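Local atomic coordinates of peroxidase (Cellulomonas bogoriensis 69B4 = DSM 16987, PDB entry 6QZO), a protein that binds heme b and probably acts as a DyP-type (dye-decolorizing) peroxidase, oxidising its substrates with hydrogen peroxide. Residues Thr42-Phe47 against Gly178-Pro183; Ser59-Val64 against Ala113-Arg118. All coordinates share one frame; numbering follows the deposited sequence.

Interaction 1: residues Thr42-Phe47 against Gly178-Pro183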
loop_
_atom_site.group_PDB
_atom_site.type_symbol
_atom_site.label_atom_id
_atom_site.label_comp_id
_atom_site.label_asym_id
_atom_site.label_seq_id
_atom_site.Cartn_x
_atom_site.Cartn_y
_atom_site.Cartn_z
ATOM N N THR A 42 -21.460 0.067 3.785
ATOM C CA THR A 42 -20.830 -1.032 3.008
ATOM C C THR A 42 -19.758 -1.678 3.890
ATOM O O THR A 42 -18.888 -0.960 4.404
ATOM C CB THR A 42 -20.200 -0.512 1.708
ATOM O OG1 THR A 42 -21.181 0.329 1.086
ATOM C CG2 THR A 42 -19.756 -1.633 0.784
ATOM N N PRO A 43 -19.769 -3.020 4.072
ATOM C CA PRO A 43 -18.737 -3.696 4.852
ATOM C C PRO A 43 -17.371 -3.236 4.342
ATOM O O PRO A 43 -17.144 -3.186 3.127
ATOM C CB PRO A 43 -18.991 -5.195 4.599
ATOM C CG PRO A 43 -20.446 -5.292 4.184
ATOM C CD PRO A 43 -20.756 -3.965 3.512
ATOM N N PRO A 44 -16.451 -2.781 5.223
ATOM C CA PRO A 44 -15.176 -2.236 4.760
ATOM C C PRO A 44 -14.321 -3.268 4.030
ATOM O O PRO A 44 -14.059 -4.348 4.543
ATOM C CB PRO A 44 -14.518 -1.720 6.051
ATOM C CG PRO A 44 -15.674 -1.500 6.996
ATOM C CD PRO A 44 -16.649 -2.602 6.665
ATOM N N PRO A 45 -13.898 -2.983 2.781
ATOM C CA PRO A 45 -12.985 -3.857 2.051
ATOM C C PRO A 45 -11.528 -3.565 2.445
ATOM O O PRO A 45 -11.299 -2.693 3.256
ATOM C CB PRO A 45 -13.281 -3.448 0.605
ATOM C CG PRO A 45 -13.492 -1.960 0.713
ATOM C CD PRO A 45 -14.263 -1.783 1.994
ATOM N N SER A 46 -10.580 -4.260 1.820
ATOM C CA SER A 46 -9.165 -4.339 2.264
ATOM C C SER A 46 -8.457 -2.982 2.177
ATOM O O SER A 46 -7.613 -2.714 3.066
ATOM C CB SER A 46 -8.436 -5.396 1.492
ATOM O OG SER A 46 -8.963 -6.680 1.775
ATOM N N PHE A 47 -8.738 -2.152 1.165
ATOM C CA PHE A 47 -7.907 -0.947 0.893
ATOM C C PHE A 47 -8.749 0.324 0.781
ATOM O O PHE A 47 -9.944 0.246 0.408
ATOM C CB PHE A 47 -7.054 -1.169 -0.352
ATOM C CG PHE A 47 -6.314 -2.477 -0.289
ATOM C CD1 PHE A 47 -5.369 -2.695 0.703
ATOM C CD2 PHE A 47 -6.627 -3.512 -1.148
ATOM C CE1 PHE A 47 -4.716 -3.916 0.804
ATOM C CE2 PHE A 47 -5.961 -4.728 -1.053
ATOM C CZ PHE A 47 -5.013 -4.932 -0.072
ATOM N N GLY A 178 -4.527 3.433 3.200
ATOM C CA GLY A 178 -4.613 2.527 4.354
ATOM C C GLY A 178 -5.043 1.142 3.926
ATOM O O GLY A 178 -5.414 0.972 2.729
ATOM N N PHE A 179 -5.030 0.206 4.883
ATOM C CA PHE A 179 -5.246 -1.232 4.634
ATOM C C PHE A 179 -5.785 -1.928 5.884
ATOM O O PHE A 179 -5.583 -1.458 7.035
ATOM C CB PHE A 179 -3.942 -1.901 4.199
ATOM C CG PHE A 179 -2.791 -1.763 5.163
ATOM C CD1 PHE A 179 -2.619 -2.672 6.197
ATOM C CD2 PHE A 179 -1.867 -0.742 5.021
ATOM C CE1 PHE A 179 -1.556 -2.559 7.073
ATOM C CE2 PHE A 179 -0.799 -0.637 5.896
ATOM C CZ PHE A 179 -0.644 -1.542 6.922
ATOM N N ARG A 180 -6.503 -3.019 5.626
ATOM C CA ARG A 180 -6.825 -4.096 6.589
ATOM C C ARG A 180 -6.266 -5.378 5.975
ATOM O O ARG A 180 -5.476 -5.276 5.015
ATOM C CB ARG A 180 -8.338 -4.204 6.799
ATOM C CG ARG A 180 -9.013 -2.889 7.174
ATOM C CD ARG A 180 -10.523 -3.057 7.262
ATOM N NE ARG A 180 -11.126 -1.866 7.846
ATOM C CZ ARG A 180 -12.160 -1.847 8.682
ATOM N NH1 ARG A 180 -12.744 -2.966 9.092
ATOM N NH2 ARG A 180 -12.595 -0.684 9.137
ATOM N N ARG A 181 -6.720 -6.535 6.435
ATOM C CA ARG A 181 -6.296 -7.831 5.853
ATOM C C ARG A 181 -6.882 -7.948 4.436
ATOM O O ARG A 181 -7.785 -7.170 4.085
ATOM C CB ARG A 181 -6.632 -8.954 6.839
ATOM C CG ARG A 181 -5.801 -8.866 8.106
ATOM C CD ARG A 181 -5.329 -10.211 8.589
ATOM N NE ARG A 181 -4.446 -10.119 9.760
ATOM C CZ ARG A 181 -3.136 -10.362 9.781
ATOM N NH1 ARG A 181 -2.477 -10.710 8.681
ATOM N NH2 ARG A 181 -2.478 -10.237 10.918
ATOM N N SER A 182 -6.273 -8.801 3.616
ATOM C CA SER A 182 -6.642 -9.020 2.200
ATOM C C SER A 182 -7.960 -9.783 2.120
ATOM O O SER A 182 -8.393 -10.404 3.087
ATOM C CB SER A 182 -5.520 -9.720 1.495
ATOM O OG SER A 182 -4.400 -8.836 1.388
ATOM N N PRO A 183 -8.668 -9.746 0.973
ATOM C CA PRO A 183 -9.888 -10.547 0.819
ATOM C C PRO A 183 -9.608 -12.033 1.049
ATOM O O PRO A 183 -8.596 -12.512 0.577
ATOM C CB PRO A 183 -10.326 -10.273 -0.625
ATOM C CG PRO A 183 -9.064 -9.792 -1.289
ATOM C CD PRO A 183 -8.357 -8.966 -0.231
#
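Ser46 is gripped by 178-183 through two different oxygens. Its carbonyl O accepts from Arg180 N at 2.8 Å, a nearly straight bond (161° at the hydrogen), and also receives the CA-H of Phe179, with CA 3.2 Å from O. Its OG donates to a lone pair of Arg181 O at 2.6 Å, in the carbonyl plane. With CG anti to the carbonyl carbon (chi1 -53°) and the chain extended to NE, the Arg180 guanidinium passes across Pro44, whose CB lies 3.5 Å above the centre of one face. NH2 reaches on to Ala309 O, and Tyr310 adds a cation-pi contact. Losing the guanidinium to an alanine here is likely to leave Pro44 without this cover and Ala309 O without this donor. Phe179 CB meets the ring edge at Phe47 CD1 (3.9 Å), in an antiparallel non-hydrogen-bonded pair. Strands 47-55 and 170-179 are neighbours in the antiparallel sheet of the N-terminal ferredoxin-like half of the DyP fold; Phe179 is also backbone-bonded to Asn311 of strand 306-314. The two Ser46 bonds make this largely buried junction polar, held by one backbone and one hydroxyl bond, and Ser182 OG, bonded to Asp150 O of the second subunit, carries it into the dimer interface.

Interaction 2: residues Ser59-Val64 against Ala113-Arg118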
loop_
_atom_site.group_PDB
_atom_site.type_symbol
_atom_site.label_atom_id
_atom_site.label_comp_id
_atom_site.label_asym_id
_atom_site.label_seq_id
_atom_site.Cartn_x
_atom_site.Cartn_y
_atom_site.Cartn_z
ATOM N N SER A 59 -12.716 28.748 -9.884
ATOM C CA SER A 59 -13.915 27.866 -9.775
ATOM C C SER A 59 -15.169 28.684 -9.431
ATOM O O SER A 59 -15.057 29.693 -8.701
ATOM C CB SER A 59 -13.686 26.774 -8.774
ATOM O OG SER A 59 -13.020 25.689 -9.403
ATOM N N ASP A 60 -16.318 28.282 -9.971
ATOM C CA ASP A 60 -17.663 28.845 -9.658
ATOM C C ASP A 60 -18.653 27.680 -9.582
ATOM O O ASP A 60 -18.206 26.524 -9.692
ATOM C CB ASP A 60 -18.077 29.896 -10.698
ATOM C CG ASP A 60 -18.067 29.376 -12.128
ATOM O OD1 ASP A 60 -18.055 28.119 -12.313
ATOM O OD2 ASP A 60 -18.017 30.227 -13.041
ATOM N N ARG A 61 -19.946 27.971 -9.404
ATOM C CA ARG A 61 -21.018 26.948 -9.296
ATOM C C ARG A 61 -20.928 25.996 -10.499
ATOM O O ARG A 61 -21.119 24.782 -10.311
ATOM C CB ARG A 61 -22.383 27.635 -9.240
ATOM C CG ARG A 61 -23.483 26.810 -8.598
ATOM C CD ARG A 61 -24.726 27.629 -8.460
ATOM N NE ARG A 61 -24.731 28.256 -7.146
ATOM C CZ ARG A 61 -25.455 29.313 -6.794
ATOM N NH1 ARG A 61 -26.266 29.910 -7.657
ATOM N NH2 ARG A 61 -25.380 29.769 -5.551
ATOM N N ALA A 62 -20.671 26.523 -11.697
ATOM C CA ALA A 62 -20.712 25.739 -12.953
ATOM C C ALA A 62 -19.568 24.716 -12.963
ATOM O O ALA A 62 -19.822 23.539 -13.341
ATOM C CB ALA A 62 -20.669 26.652 -14.154
ATOM N N SER A 63 -18.367 25.147 -12.554
ATOM C CA SER A 63 -17.150 24.311 -12.381
ATOM C C SER A 63 -17.467 23.139 -11.461
ATOM O O SER A 63 -17.194 21.990 -11.840
ATOM C CB SER A 63 -16.005 25.101 -11.805
ATOM O OG SER A 63 -15.606 26.102 -12.713
ATOM N N VAL A 64 -17.978 23.444 -10.272
ATOM C CA VAL A 64 -18.236 22.423 -9.218
ATOM C C VAL A 64 -19.246 21.426 -9.781
ATOM O O VAL A 64 -19.012 20.198 -9.653
ATOM C CB VAL A 64 -18.722 23.076 -7.913
ATOM C CG1 VAL A 64 -19.071 22.048 -6.842
ATOM C CG2 VAL A 64 -17.691 24.071 -7.397
ATOM N N ALA A 113 -18.962 27.561 -4.838
ATOM C CA ALA A 113 -20.253 27.437 -5.562
ATOM C C ALA A 113 -21.213 28.584 -5.212
ATOM O O ALA A 113 -22.271 28.659 -5.884
ATOM C CB ALA A 113 -20.914 26.108 -5.251
ATOM N N GLY A 114 -20.895 29.426 -4.222
ATOM C CA GLY A 114 -21.781 30.525 -3.787
ATOM C C GLY A 114 -22.946 29.997 -2.972
ATOM O O GLY A 114 -24.073 30.467 -3.183
ATOM N N LEU A 115 -22.677 29.059 -2.055
ATOM C CA LEU A 115 -23.705 28.295 -1.310
ATOM C C LEU A 115 -23.354 28.243 0.176
ATOM O O LEU A 115 -23.772 27.254 0.839
ATOM C CB LEU A 115 -23.783 26.882 -1.903
ATOM C CG LEU A 115 -24.271 26.775 -3.348
ATOM C CD1 LEU A 115 -24.154 25.350 -3.853
ATOM C CD2 LEU A 115 -25.709 27.262 -3.463
ATOM N N ARG A 116 -22.636 29.249 0.689
ATOM C CA ARG A 116 -22.244 29.288 2.130
ATOM C C ARG A 116 -23.502 29.156 2.999
ATOM O O ARG A 116 -23.457 28.487 4.037
ATOM C CB ARG A 116 -21.549 30.598 2.518
ATOM C CG ARG A 116 -20.262 30.918 1.783
ATOM C CD ARG A 116 -19.522 32.093 2.396
ATOM N NE ARG A 116 -18.298 31.573 2.989
ATOM C CZ ARG A 116 -18.110 31.323 4.291
ATOM N NH1 ARG A 116 -19.016 31.652 5.201
ATOM N NH2 ARG A 116 -16.965 30.795 4.687
ATOM N N HIS A 117 -24.598 29.783 2.566
ATOM C CA HIS A 117 -25.920 29.803 3.248
ATOM C C HIS A 117 -26.516 28.387 3.331
ATOM O O HIS A 117 -27.465 28.202 4.120
ATOM C CB HIS A 117 -26.849 30.830 2.563
ATOM C CG HIS A 117 -27.095 30.556 1.116
ATOM N ND1 HIS A 117 -28.132 29.754 0.690
ATOM C CD2 HIS A 117 -26.448 30.973 -0.004
ATOM C CE1 HIS A 117 -28.097 29.666 -0.633
ATOM N NE2 HIS A 117 -27.072 30.401 -1.081
ATOM N N ARG A 118 -25.988 27.413 2.581
ATOM C CA ARG A 118 -26.478 26.001 2.616
ATOM C C ARG A 118 -25.567 25.132 3.489
ATOM O O ARG A 118 -25.894 23.952 3.672
ATOM C CB ARG A 118 -26.602 25.429 1.201
ATOM C CG ARG A 118 -27.617 26.169 0.336
ATOM C CD ARG A 118 -29.055 25.831 0.668
ATOM N NE ARG A 118 -29.915 26.070 -0.490
ATOM C CZ ARG A 118 -30.888 26.983 -0.568
ATOM N NH1 ARG A 118 -31.171 27.756 0.472
ATOM N NH2 ARG A 118 -31.576 27.116 -1.695
#
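The guanidinium of Arg61 meets the carbonyls of 113-118 partly through its edge: Gly114 O lies near its plane, 2.8 Å from NH2. Within the second segment, another guanidinium, that of Arg118, has His117 CE1 over one face, 3.7 Å above the plane and offset toward the rim, while Arg118 CZ lies in the plane of the imidazole, at its edge. Arg61 also donates from NE to Ala113 O. Both of its bonds are weak: the N-H...O angles are only 124° for NE and 118° for NH2, so neither is well aligned, despite the short distances. The arginine chain runs extended as far as CD and then bends sharply at chi3 (-93°), which brings NE within 2.8 Å of Ala113 O and NH2 to Gly114 O. Those carbonyls lie where helix 107-113 gives way to the loop and Gly114, with positive phi, closes a Schellman motif; a helix C-terminus would tend to favour a cationic partner there. The contact sets the start of helix 61-78 against this end of helix 107-113, and the start is capped in its turn: Asp60 is the N-cap, and its OD1 accepts from Ser63 N at 3.0 Å and from Ser63 OG, the latter from above the carboxylate plane. Apolar atoms fill in beside the polar ones: Leu115 CD2 sits 3.3 Å from Arg61 NH2, their side chains crossing at about a right angle, and Val64 CG2 faces Ala113 CB at 4.4 Å. Leu381 of helix 378-381 packs against both Arg61 and Val64.

The two contacts lie on opposite sides of the chain's centre, with their own centres 34 Å apart and nearest atoms about 23 Å apart, so neither touches the other. In sequence, interaction 2 falls wholly between the segments of interaction 1, and strand 47-55, which starts at interaction 1, leads on to helix 61-78, which starts at interaction 2. Their relation to the heme differs. In interaction 1 the side chain of Arg180 comes to about 10 Å from the bound heme and about 7 Å from the side chain of the heme-binding Arg307. Interaction 2, centred 25 Å from the centre of the chain, is peripheral and remote from the annotated heme-binding residues.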